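Local coordinates for protein putative invasin (PDB 5N40) that is a bacterial adhesin of the invasin family, probably used by Yersinia in cell adhesion, with Ig-like domains that carry a C-type lectin-like domain, at residues T76-A81 and V101-V106; A81-N86 and T95-N100; F244-L249 and E265-F270; S224-M229 and L249-P254. The protein carries 1 engineered substitution. One frame throughout, in Å; residues are numbered along the deposited sequence.

Interaction 1: residues T76-A81 and V101-V106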
loop_
_atom_site.group_PDB
_atom_site.type_symbol
_atom_site.label_atom_id
_atom_site.label_comp_id
_atom_site.label_asym_id
_atom_site.label_seq_id
_atom_site.Cartn_x
_atom_site.Cartn_y
_atom_site.Cartn_z
ATOM N N THR A 76 -0.901 -0.006 26.555
ATOM C CA THR A 76 -0.354 -0.101 25.208
ATOM C C THR A 76 -0.670 1.124 24.351
ATOM O O THR A 76 -0.412 1.104 23.141
ATOM C CB THR A 76 -0.868 -1.375 24.539
ATOM O OG1 THR A 76 -2.276 -1.492 24.754
ATOM C CG2 THR A 76 -0.170 -2.588 25.134
ATOM N N LEU A 77 -1.180 2.198 24.951
ATOM C CA LEU A 77 -1.468 3.444 24.252
ATOM C C LEU A 77 -0.427 4.494 24.617
ATOM O O LEU A 77 -0.171 4.737 25.799
ATOM C CB LEU A 77 -2.863 3.966 24.604
ATOM C CG LEU A 77 -4.015 3.008 24.304
ATOM C CD1 LEU A 77 -5.340 3.576 24.805
ATOM C CD2 LEU A 77 -4.065 2.709 22.824
ATOM N N THR A 78 0.156 5.123 23.598
ATOM C CA THR A 78 1.087 6.220 23.803
ATOM C C THR A 78 0.337 7.501 24.144
ATOM O O THR A 78 -0.830 7.685 23.777
ATOM C CB THR A 78 1.922 6.434 22.546
ATOM O OG1 THR A 78 1.040 6.635 21.435
ATOM C CG2 THR A 78 2.786 5.221 22.275
ATOM N N GLY A 79 1.019 8.389 24.844
ATOM C CA GLY A 79 0.470 9.683 25.188
ATOM C C GLY A 79 1.138 10.216 26.437
ATOM O O GLY A 79 2.251 9.828 26.769
ATOM N N THR A 80 0.431 11.111 27.119
ATOM C CA THR A 80 0.870 11.644 28.402
ATOM C C THR A 80 -0.104 11.187 29.480
ATOM O O THR A 80 -1.298 11.499 29.413
ATOM C CB THR A 80 0.957 13.168 28.365
ATOM O OG1 THR A 80 1.819 13.569 27.289
ATOM C CG2 THR A 80 1.502 13.701 29.694
ATOM N N ALA A 81 0.403 10.442 30.461
ATOM C CA ALA A 81 -0.409 10.038 31.604
ATOM C C ALA A 81 -0.475 11.189 32.594
ATOM O O ALA A 81 0.553 11.591 33.150
ATOM C CB ALA A 81 0.172 8.797 32.280
ATOM N N VAL A 101 4.299 8.360 28.095
ATOM C CA VAL A 101 4.164 6.975 27.679
ATOM C C VAL A 101 4.541 6.955 26.204
ATOM O O VAL A 101 3.735 7.313 25.335
ATOM C CB VAL A 101 2.756 6.436 27.930
ATOM C CG1 VAL A 101 2.719 4.935 27.707
ATOM C CG2 VAL A 101 2.300 6.784 29.352
ATOM N N ILE A 102 5.778 6.560 25.930
ATOM C CA ILE A 102 6.360 6.707 24.602
ATOM C C ILE A 102 6.143 5.421 23.815
ATOM O O ILE A 102 5.756 4.394 24.388
ATOM C CB ILE A 102 7.851 7.080 24.679
ATOM C CG1 ILE A 102 8.701 5.922 25.218
ATOM C CG2 ILE A 102 8.031 8.337 25.535
ATOM C CD1 ILE A 102 10.196 6.201 25.194
ATOM N N PRO A 103 6.373 5.445 22.503
ATOM C CA PRO A 103 6.152 4.247 21.686
ATOM C C PRO A 103 7.017 3.073 22.111
ATOM O O PRO A 103 8.160 3.229 22.550
ATOM C CB PRO A 103 6.525 4.713 20.275
ATOM C CG PRO A 103 6.273 6.165 20.280
ATOM C CD PRO A 103 6.644 6.629 21.676
ATOM N N ALA A 104 6.465 1.880 21.932
ATOM C CA ALA A 104 7.191 0.663 22.240
ATOM C C ALA A 104 8.079 0.290 21.060
ATOM O O ALA A 104 7.588 0.211 19.922
ATOM C CB ALA A 104 6.220 -0.477 22.540
ATOM N N PRO A 105 9.373 0.074 21.273
ATOM C CA PRO A 105 10.199 -0.463 20.188
ATOM C C PRO A 105 9.629 -1.789 19.709
ATOM O O PRO A 105 9.322 -2.677 20.513
ATOM C CB PRO A 105 11.575 -0.629 20.832
ATOM C CG PRO A 105 11.597 0.413 21.924
ATOM C CD PRO A 105 10.188 0.458 22.449
ATOM N N VAL A 106 9.486 -1.921 18.388
ATOM C CA VAL A 106 8.922 -3.127 17.793
ATOM C C VAL A 106 9.729 -3.548 16.569
ATOM O O VAL A 106 10.457 -2.758 15.963
ATOM C CB VAL A 106 7.446 -2.949 17.389
ATOM C CG1 VAL A 106 6.567 -2.824 18.617
ATOM C CG2 VAL A 106 7.279 -1.741 16.466
#
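V101 lays its two methyl branches against the backbone of L77-G79 and the methyl of A81. CG1 stands anti to its own backbone N (chi1 -170°) and rests 3.5 Å from L77 O. CG2 reaches the other way along the segment, to 4.1 Å from A81 CB. Between them the backbones form an antiparallel hydrogen-bonded pair, G79 with V101. G79 N gives a bond of 3.0 Å to a lone pair of V101 O. V101 N returns one of 2.8 Å to G79 O. V101 O is also approached by T78 CA at 3.2 Å, a CA-H...O contact. G79 has phi 155° and psi -157°, a backbone shape that a side chain would crowd against the carbonyl oxygen of T78. T78 sets its methyl CG2 against the backbone of I102 and P103, 3.6 Å from P103 CA. Its OG1 is bonded instead to E205. The contact lies at the start of strand 79-87 and the end of strand 90-102, the open end of their hairpin. I102 is bonded through its backbone to I21, on strand 13-22. Beyond it the chain runs on to V106, where strand 106-112 of the next sheet begins.

Interaction 2: residues A81-N86 and T95-N100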
loop_
_atom_site.group_PDB
_atom_site.type_symbol
_atom_site.label_atom_id
_atom_site.label_comp_id
_atom_site.label_asym_id
_atom_site.label_seq_id
_atom_site.Cartn_x
_atom_site.Cartn_y
_atom_site.Cartn_z
ATOM N N ALA A 81 0.403 10.442 30.461
ATOM C CA ALA A 81 -0.409 10.038 31.604
ATOM C C ALA A 81 -0.475 11.189 32.594
ATOM O O ALA A 81 0.553 11.591 33.150
ATOM C CB ALA A 81 0.172 8.797 32.280
ATOM N N SER A 82 -1.670 11.735 32.800
ATOM C CA SER A 82 -1.885 12.742 33.828
ATOM C C SER A 82 -2.370 12.054 35.094
ATOM O O SER A 82 -3.323 11.271 35.052
ATOM C CB SER A 82 -2.903 13.780 33.366
ATOM O OG SER A 82 -2.409 14.504 32.253
ATOM N N LEU A 83 -1.716 12.357 36.209
ATOM C CA LEU A 83 -1.963 11.707 37.487
ATOM C C LEU A 83 -2.698 12.668 38.407
ATOM O O LEU A 83 -2.315 13.835 38.517
ATOM C CB LEU A 83 -0.646 11.279 38.134
ATOM C CG LEU A 83 0.249 10.368 37.292
ATOM C CD1 LEU A 83 1.654 10.306 37.881
ATOM C CD2 LEU A 83 -0.349 8.994 37.221
ATOM N N SER A 84 -3.737 12.173 39.077
ATOM C CA SER A 84 -4.459 12.954 40.074
ATOM C C SER A 84 -4.532 12.173 41.379
ATOM O O SER A 84 -4.288 10.963 41.424
ATOM C CB SER A 84 -5.874 13.314 39.610
ATOM O OG SER A 84 -6.705 12.172 39.591
ATOM N N VAL A 85 -4.863 12.885 42.452
ATOM C CA VAL A 85 -4.880 12.309 43.790
ATOM C C VAL A 85 -6.118 12.802 44.525
ATOM O O VAL A 85 -6.509 13.967 44.395
ATOM C CB VAL A 85 -3.591 12.671 44.564
ATOM C CG1 VAL A 85 -3.345 14.164 44.527
ATOM C CG2 VAL A 85 -3.654 12.167 45.996
ATOM N N ASN A 86 -6.742 11.910 45.292
ATOM C CA ASN A 86 -7.822 12.308 46.180
ATOM C C ASN A 86 -7.627 11.635 47.533
ATOM O O ASN A 86 -6.965 10.598 47.649
ATOM C CB ASN A 86 -9.219 11.993 45.587
ATOM C CG ASN A 86 -9.420 10.532 45.261
ATOM O OD1 ASN A 86 -9.639 9.709 46.148
ATOM N ND2 ASN A 86 -9.390 10.202 43.970
ATOM N N THR A 95 -0.364 20.005 42.135
ATOM C CA THR A 95 0.044 20.004 40.736
ATOM C C THR A 95 0.088 18.570 40.208
ATOM O O THR A 95 0.671 17.692 40.859
ATOM C CB THR A 95 1.413 20.660 40.577
ATOM O OG1 THR A 95 1.395 21.966 41.172
ATOM C CG2 THR A 95 1.774 20.774 39.104
ATOM N N PRO A 96 -0.500 18.288 39.045
ATOM C CA PRO A 96 -0.498 16.903 38.557
ATOM C C PRO A 96 0.881 16.515 38.049
ATOM O O PRO A 96 1.516 17.258 37.300
ATOM C CB PRO A 96 -1.538 16.909 37.426
ATOM C CG PRO A 96 -1.927 18.355 37.208
ATOM C CD PRO A 96 -0.985 19.213 38.009
ATOM N N ALA A 97 1.345 15.350 38.472
ATOM C CA ALA A 97 2.515 14.760 37.852
ATOM C C ALA A 97 2.121 14.172 36.506
ATOM O O ALA A 97 0.957 13.845 36.266
ATOM C CB ALA A 97 3.118 13.678 38.746
ATOM N N THR A 98 3.094 14.067 35.614
ATOM C CA THR A 98 2.865 13.446 34.320
ATOM C C THR A 98 3.948 12.419 34.045
ATOM O O THR A 98 5.059 12.489 34.584
ATOM C CB THR A 98 2.842 14.464 33.178
ATOM O OG1 THR A 98 4.129 15.089 33.073
ATOM C CG2 THR A 98 1.766 15.513 33.417
ATOM N N ILE A 99 3.592 11.452 33.204
ATOM C CA ILE A 99 4.517 10.443 32.710
ATOM C C ILE A 99 4.340 10.367 31.202
ATOM O O ILE A 99 3.219 10.204 30.718
ATOM C CB ILE A 99 4.261 9.066 33.353
ATOM C CG1 ILE A 99 4.370 9.161 34.879
ATOM C CG2 ILE A 99 5.241 8.027 32.812
ATOM C CD1 ILE A 99 3.852 7.958 35.595
ATOM N N ASN A 100 5.434 10.518 30.463
ATOM C CA ASN A 100 5.399 10.305 29.025
ATOM C C ASN A 100 5.357 8.810 28.758
ATOM O O ASN A 100 6.261 8.076 29.171
ATOM C CB ASN A 100 6.615 10.931 28.348
ATOM C CG ASN A 100 6.630 12.435 28.459
ATOM O OD1 ASN A 100 5.592 13.093 28.347
ATOM N ND2 ASN A 100 7.809 12.992 28.686
#
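The two segments run antiparallel, with their strand axes 4.9 Å apart at closest and their directions 159° apart. A81 and I99 are a hydrogen-bonded pair: A81 N gives to I99 O at 2.8 Å, and I99 N gives to A81 O. S82 and T98 follow as a non-hydrogen-bonded pair. A third bond, L83 N to A97 O at 3.1 Å, carries the ladder one step further. T98 CA adds a CA-H...O contact of 3.2 Å to A81 O.

The side chains divide between two faces. On the buried one, L83 holds CG on the side of its own N (chi1 -56°), and its CD1 extends over A97 and I99. This methyl sits 3.8 Å from A97 CB and 3.9 Å from I99 CD1. The L83 and I99 chains meet at a slant, methyl to methyl. On the other face, S82 and T98 stand side by side but touch only loosely. Near the end of the contact, P96 brings CB to 3.4 Å from L83 O.

L83 and I99 also pack on A16 of strand 13-22, and L83 meets V31 of strand 28-34. S82 is bonded by its backbone to T53, just after strand 48-52. This is a beta hairpin with one apolar face turned to the core and one polar face outward, in a beta domain of the Ig-like invasin type.

Interaction 3: residues F244-L249 and E265-F270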
loop_
_atom_site.group_PDB
_atom_site.type_symbol
_atom_site.label_atom_id
_atom_site.label_comp_id
_atom_site.label_asym_id
_atom_site.label_seq_id
_atom_site.Cartn_x
_atom_site.Cartn_y
_atom_site.Cartn_z
ATOM N N PHE A 244 -6.402 -15.676 -32.095
ATOM C CA PHE A 244 -5.537 -14.583 -32.521
ATOM C C PHE A 244 -4.477 -14.331 -31.453
ATOM O O PHE A 244 -4.801 -14.247 -30.267
ATOM C CB PHE A 244 -6.345 -13.299 -32.748
ATOM C CG PHE A 244 -7.531 -13.455 -33.676
ATOM C CD1 PHE A 244 -8.742 -13.967 -33.211
ATOM C CD2 PHE A 244 -7.453 -13.041 -34.995
ATOM C CE1 PHE A 244 -9.830 -14.085 -34.051
ATOM C CE2 PHE A 244 -8.547 -13.161 -35.838
ATOM C CZ PHE A 244 -9.732 -13.679 -35.360
ATOM N N LYS A 245 -3.221 -14.190 -31.875
ATOM C CA LYS A 245 -2.113 -13.942 -30.953
ATOM C C LYS A 245 -1.896 -12.444 -30.780
ATOM O O LYS A 245 -2.062 -11.665 -31.725
ATOM C CB LYS A 245 -0.837 -14.601 -31.484
ATOM C CG LYS A 245 0.279 -14.769 -30.464
ATOM C CD LYS A 245 1.549 -15.287 -31.137
ATOM C CE LYS A 245 2.567 -15.792 -30.128
ATOM N NZ LYS A 245 2.864 -14.764 -29.082
ATOM N N ARG A 246 -1.525 -12.037 -29.563
ATOM C CA ARG A 246 -1.171 -10.648 -29.344
ATOM C C ARG A 246 -0.025 -10.269 -30.278
ATOM O O ARG A 246 0.720 -11.136 -30.741
ATOM C CB ARG A 246 -0.764 -10.408 -27.888
ATOM C CG ARG A 246 0.502 -11.119 -27.450
ATOM C CD ARG A 246 1.016 -10.524 -26.158
ATOM N NE ARG A 246 2.170 -11.233 -25.602
ATOM C CZ ARG A 246 3.440 -11.021 -25.946
ATOM N NH1 ARG A 246 3.764 -10.122 -26.866
ATOM N NH2 ARG A 246 4.401 -11.718 -25.358
ATOM N N PRO A 247 0.136 -8.982 -30.574
ATOM C CA PRO A 247 1.309 -8.554 -31.345
ATOM C C PRO A 247 2.596 -8.777 -30.565
ATOM O O PRO A 247 2.606 -8.881 -29.335
ATOM C CB PRO A 247 1.057 -7.064 -31.597
ATOM C CG PRO A 247 0.068 -6.652 -30.568
ATOM C CD PRO A 247 -0.768 -7.861 -30.277
ATOM N N TYR A 248 3.696 -8.842 -31.312
ATOM C CA TYR A 248 5.016 -9.088 -30.748
ATOM C C TYR A 248 5.675 -7.786 -30.319
ATOM O O TYR A 248 5.574 -6.766 -31.010
ATOM C CB TYR A 248 5.921 -9.778 -31.774
ATOM C CG TYR A 248 5.643 -11.242 -32.006
ATOM C CD1 TYR A 248 6.176 -12.210 -31.169
ATOM C CD2 TYR A 248 4.871 -11.664 -33.083
ATOM C CE1 TYR A 248 5.938 -13.555 -31.385
ATOM C CE2 TYR A 248 4.627 -13.002 -33.304
ATOM C CZ TYR A 248 5.166 -13.944 -32.452
ATOM O OH TYR A 248 4.938 -15.282 -32.662
ATOM N N LEU A 249 6.370 -7.832 -29.185
ATOM C CA LEU A 249 7.307 -6.772 -28.852
ATOM C C LEU A 249 8.459 -6.767 -29.848
ATOM O O LEU A 249 8.846 -7.805 -30.387
ATOM C CB LEU A 249 7.867 -6.957 -27.440
ATOM C CG LEU A 249 6.915 -6.782 -26.256
ATOM C CD1 LEU A 249 7.603 -7.221 -24.960
ATOM C CD2 LEU A 249 6.440 -5.347 -26.141
ATOM N N GLU A 265 5.292 0.635 -24.523
ATOM C CA GLU A 265 6.010 -0.518 -25.046
ATOM C C GLU A 265 6.390 -0.261 -26.500
ATOM O O GLU A 265 5.753 0.532 -27.201
ATOM C CB GLU A 265 5.161 -1.797 -24.945
ATOM C CG GLU A 265 4.606 -2.089 -23.560
ATOM C CD GLU A 265 5.670 -2.565 -22.574
ATOM O OE1 GLU A 265 6.806 -2.865 -23.016
ATOM O OE2 GLU A 265 5.360 -2.629 -21.358
ATOM N N THR A 266 7.434 -0.959 -26.953
ATOM C CA THR A 266 7.927 -0.854 -28.323
ATOM C C THR A 266 7.584 -2.130 -29.077
ATOM O O THR A 266 8.056 -3.216 -28.726
ATOM C CB THR A 266 9.436 -0.609 -28.351
ATOM O OG1 THR A 266 9.719 0.627 -27.696
ATOM C CG2 THR A 266 9.947 -0.541 -29.784
ATOM N N TRP A 267 6.794 -1.984 -30.130
ATOM C CA TRP A 267 6.221 -3.113 -30.842
ATOM C C TRP A 267 6.905 -3.328 -32.182
ATOM O O TRP A 267 7.313 -2.376 -32.853
ATOM C CB TRP A 267 4.728 -2.892 -31.060
ATOM C CG TRP A 267 4.004 -2.708 -29.775
ATOM C CD1 TRP A 267 3.676 -1.528 -29.176
ATOM C CD2 TRP A 267 3.536 -3.742 -28.913
ATOM N NE1 TRP A 267 3.011 -1.767 -28.002
ATOM C CE2 TRP A 267 2.917 -3.123 -27.816
ATOM C CE3 TRP A 267 3.575 -5.141 -28.969
ATOM C CZ2 TRP A 267 2.344 -3.855 -26.773
ATOM C CZ3 TRP A 267 3.006 -5.861 -27.951
ATOM C CH2 TRP A 267 2.399 -5.219 -26.861
ATOM N N ALA A 268 7.022 -4.596 -32.561
ATOM C CA ALA A 268 7.477 -4.951 -33.895
ATOM C C ALA A 268 6.364 -4.701 -34.906
ATOM O O ALA A 268 5.184 -4.921 -34.619
ATOM C CB ALA A 268 7.904 -6.415 -33.941
ATOM N N MET A 269 6.749 -4.248 -36.099
ATOM C CA MET A 269 5.803 -3.925 -37.159
ATOM C C MET A 269 6.310 -4.502 -38.474
ATOM O O MET A 269 7.518 -4.659 -38.670
ATOM C CB MET A 269 5.601 -2.407 -37.279
ATOM C CG MET A 269 5.230 -1.727 -35.967
ATOM S SD MET A 269 3.638 -2.247 -35.280
ATOM C CE MET A 269 2.532 -1.086 -36.072
ATOM N N PHE A 270 5.377 -4.809 -39.377
ATOM C CA PHE A 270 5.658 -5.669 -40.517
ATOM C C PHE A 270 4.956 -5.160 -41.770
ATOM O O PHE A 270 3.862 -4.597 -41.702
ATOM C CB PHE A 270 5.192 -7.109 -40.252
ATOM C CG PHE A 270 5.735 -7.700 -38.989
ATOM C CD1 PHE A 270 5.122 -7.444 -37.772
ATOM C CD2 PHE A 270 6.854 -8.513 -39.017
ATOM C CE1 PHE A 270 5.625 -7.989 -36.605
ATOM C CE2 PHE A 270 7.361 -9.060 -37.852
ATOM C CZ PHE A 270 6.742 -8.797 -36.646
#
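W267 and L249 form the close-packed part of this contact. L249 CD2 lies over one face of the indole, 4.0 Å from the centroid of its six-membered ring and 13° off the ring normal. This is a CH-pi contact. The methyl gets there because chi1 at -68° turns L249 CG away from its carbonyl carbon. The edge of the same ring meets two carbonyl oxygens near its plane: W267 CZ3 is 3.3 Å from P247 O, and W267 CE3 is 3.3 Å from Y248 O. P247 adds its CG, 4.0 Å from W267 CZ3, the two side chains crossing at a slant. The backbones touch at a single bridge, L249 with W267. There A268 N gives a 3.0 Å bond to Y248 O, reaching it 28° from the carbonyl plane. P247 O also accepts from R246 NH1, so one guanidinium N-H and the indole edge share that oxygen.

The side of Y248 is looser. Its CB is 4.5 Å from A268 CB. Y248 is partly exposed, and its ring makes a cation-pi contact with K253. T266, also partly exposed, contributes its backbone rather than its side chain: T266 O lies 3.7 Å from L249 CD2.

Residues outside the segments fix the polar ends. R246 forms salt bridges to E235 and E252, and W267 NE1 bonds to E262 O. Strand 265-269 pairs with strand 258-262, while Y248 and F270 pack on M278 of helix 272-278. The contact thus joins the loop that follows strand 242-245 to the hairpin of strands 258-262 and 265-269 in the C-type lectin-like domain.

Interaction 4: residues S224-M229 and L249-P254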
loop_
_atom_site.group_PDB
_atom_site.type_symbol
_atom_site.label_atom_id
_atom_site.label_comp_id
_atom_site.label_asym_id
_atom_site.label_seq_id
_atom_site.Cartn_x
_atom_site.Cartn_y
_atom_site.Cartn_z
ATOM N N SER A 224 5.765 -10.309 -20.020
ATOM C CA SER A 224 7.035 -10.781 -20.551
ATOM C C SER A 224 8.156 -10.120 -19.770
ATOM O O SER A 224 8.084 -8.929 -19.466
ATOM C CB SER A 224 7.185 -10.442 -22.037
ATOM O OG SER A 224 8.544 -10.509 -22.430
ATOM N N ALA A 225 9.197 -10.888 -19.449
ATOM C CA ALA A 225 10.346 -10.301 -18.771
ATOM C C ALA A 225 11.017 -9.220 -19.613
ATOM O O ALA A 225 11.782 -8.415 -19.067
ATOM C CB ALA A 225 11.356 -11.393 -18.408
ATOM N N GLN A 226 10.738 -9.176 -20.924
ATOM C CA GLN A 226 11.297 -8.167 -21.817
ATOM C C GLN A 226 10.433 -6.918 -21.926
ATOM O O GLN A 226 10.857 -5.949 -22.563
ATOM C CB GLN A 226 11.490 -8.744 -23.225
ATOM C CG GLN A 226 12.405 -9.949 -23.293
ATOM C CD GLN A 226 12.519 -10.491 -24.702
ATOM O OE1 GLN A 226 11.651 -11.231 -25.167
ATOM N NE2 GLN A 226 13.592 -10.122 -25.393
ATOM N N ALA A 227 9.238 -6.920 -21.342
ATOM C CA ALA A 227 8.373 -5.751 -21.384
ATOM C C ALA A 227 8.925 -4.640 -20.500
ATOM O O ALA A 227 9.636 -4.889 -19.521
ATOM C CB ALA A 227 6.959 -6.117 -20.925
ATOM N N SER A 228 8.584 -3.401 -20.856
ATOM C CA SER A 228 9.001 -2.252 -20.056
ATOM C C SER A 228 8.219 -2.176 -18.749
ATOM O O SER A 228 8.802 -1.974 -17.677
ATOM C CB SER A 228 8.821 -0.964 -20.860
ATOM O OG SER A 228 9.722 -0.911 -21.956
ATOM N N MET A 229 6.903 -2.327 -18.824
ATOM C CA MET A 229 6.023 -2.246 -17.671
ATOM C C MET A 229 5.593 -3.637 -17.225
ATOM O O MET A 229 5.765 -4.635 -17.934
ATOM C CB MET A 229 4.783 -1.402 -18.002
ATOM C CG MET A 229 5.054 -0.159 -18.841
ATOM S SD MET A 229 6.238 0.987 -18.102
ATOM C CE MET A 229 5.334 1.515 -16.659
ATOM N N LEU A 249 6.370 -7.832 -29.185
ATOM C CA LEU A 249 7.307 -6.772 -28.852
ATOM C C LEU A 249 8.459 -6.767 -29.848
ATOM O O LEU A 249 8.846 -7.805 -30.387
ATOM C CB LEU A 249 7.867 -6.957 -27.440
ATOM C CG LEU A 249 6.915 -6.782 -26.256
ATOM C CD1 LEU A 249 7.603 -7.221 -24.960
ATOM C CD2 LEU A 249 6.440 -5.347 -26.141
ATOM N N ALA A 250 9.010 -5.577 -30.087
ATOM C CA ALA A 250 10.218 -5.477 -30.899
ATOM C C ALA A 250 11.317 -6.378 -30.348
ATOM O O ALA A 250 12.029 -7.047 -31.108
ATOM C CB ALA A 250 10.681 -4.023 -30.955
ATOM N N ALA A 251 11.449 -6.425 -29.022
ATOM C CA ALA A 251 12.452 -7.271 -28.387
ATOM C C ALA A 251 12.193 -8.755 -28.615
ATOM O O ALA A 251 13.113 -9.563 -28.453
ATOM C CB ALA A 251 12.504 -6.973 -26.885
ATOM N N GLU A 252 10.965 -9.135 -28.973
ATOM C CA GLU A 252 10.639 -10.519 -29.302
ATOM C C GLU A 252 10.897 -10.866 -30.765
ATOM O O GLU A 252 11.000 -12.056 -31.098
ATOM C CB GLU A 252 9.171 -10.804 -28.960
ATOM C CG GLU A 252 8.911 -10.914 -27.463
ATOM C CD GLU A 252 7.437 -10.978 -27.092
ATOM O OE1 GLU A 252 6.628 -10.258 -27.708
ATOM O OE2 GLU A 252 7.089 -11.743 -26.164
ATOM N N LYS A 253 11.007 -9.869 -31.641
ATOM C CA LYS A 253 11.263 -10.079 -33.066
ATOM C C LYS A 253 12.347 -9.109 -33.511
ATOM O O LYS A 253 12.077 -8.122 -34.209
ATOM C CB LYS A 253 9.984 -9.902 -33.885
ATOM C CG LYS A 253 8.960 -10.990 -33.646
ATOM C CD LYS A 253 9.361 -12.306 -34.304
ATOM C CE LYS A 253 8.357 -13.407 -34.011
ATOM N NZ LYS A 253 8.763 -14.718 -34.603
ATOM N N PRO A 254 13.596 -9.359 -33.106
ATOM C CA PRO A 254 14.674 -8.406 -33.413
ATOM C C PRO A 254 14.983 -8.282 -34.885
ATOM O O PRO A 254 15.629 -7.304 -35.276
ATOM C CB PRO A 254 15.874 -8.977 -32.645
ATOM C CG PRO A 254 15.566 -10.420 -32.477
ATOM C CD PRO A 254 14.077 -10.486 -32.292
HETATM O O HOH W 1 9.031 -12.238 -24.252
#
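With chi1 at -59° and chi2 trans, Q226 stretches its amide across to A251 and E252. S224 has OG anti to its own N (chi1 161°), placing the hydroxyl between its own turn and the E252 carboxylate. S224-A227 is a type I beta turn, and S224 OG accepts from Q226 N at 3.0 Å, an ST turn. The same hydroxyl donates to a water at 2.6 Å. That water in turn donates to Q226 OE1 at 3.0 Å and to E252 OE2 at 2.8 Å. It joins the two segments where the direct gap is too wide, for S224 OG and E252 OE2 are 4.2 Å apart.

The amide and carboxylate planes are steeply turned against each other. Q226 OE1 lies 3.6 Å from E252 CG, on the aliphatic part of that side chain. Q226 NE2 makes a weak bond of 3.1 Å to A251 O, bent to 133° at the hydrogen. L249 supplies the apolar part: its CD1 rests on the backbone of A227.

E252 also bonds within its own segment. Its OE1 takes L249 N on the anti side of the carboxylate, slightly out of its plane. OE2 forms a salt bridge with R246 as well as accepting from the water. The carboxylate is therefore gripped through both oxygens, and the nearby arginine would be expected to favour its charged form. The direct polar link between the segments is weak and bent, so the water bridge, the packing of Q226 on A251 and E252, and the apolar contact of L249 complete the join.

Overall arrangement
From the N terminus, interaction 1 closes a loop between 76-81 and 101-106, and interaction 2 lies within that loop. They share A81 and are two levels of one hairpin, strands 79-87 and 90-102. The chain then crosses the middle Ig-like domain. Interaction 4 opens first, at 224-229. Interaction 3 opens at 244-249, before interaction 4 closes at 249-254, and itself closes at 265-270, so the two cross. They share L249 and tie the loop before strand 236-239 and the one after strand 242-245 to strand 265-269 of the adhesion domain. Their centres are about 9 Å apart. Those of interactions 1 and 3 are about 57 Å apart, on opposite sides of the chain's centre.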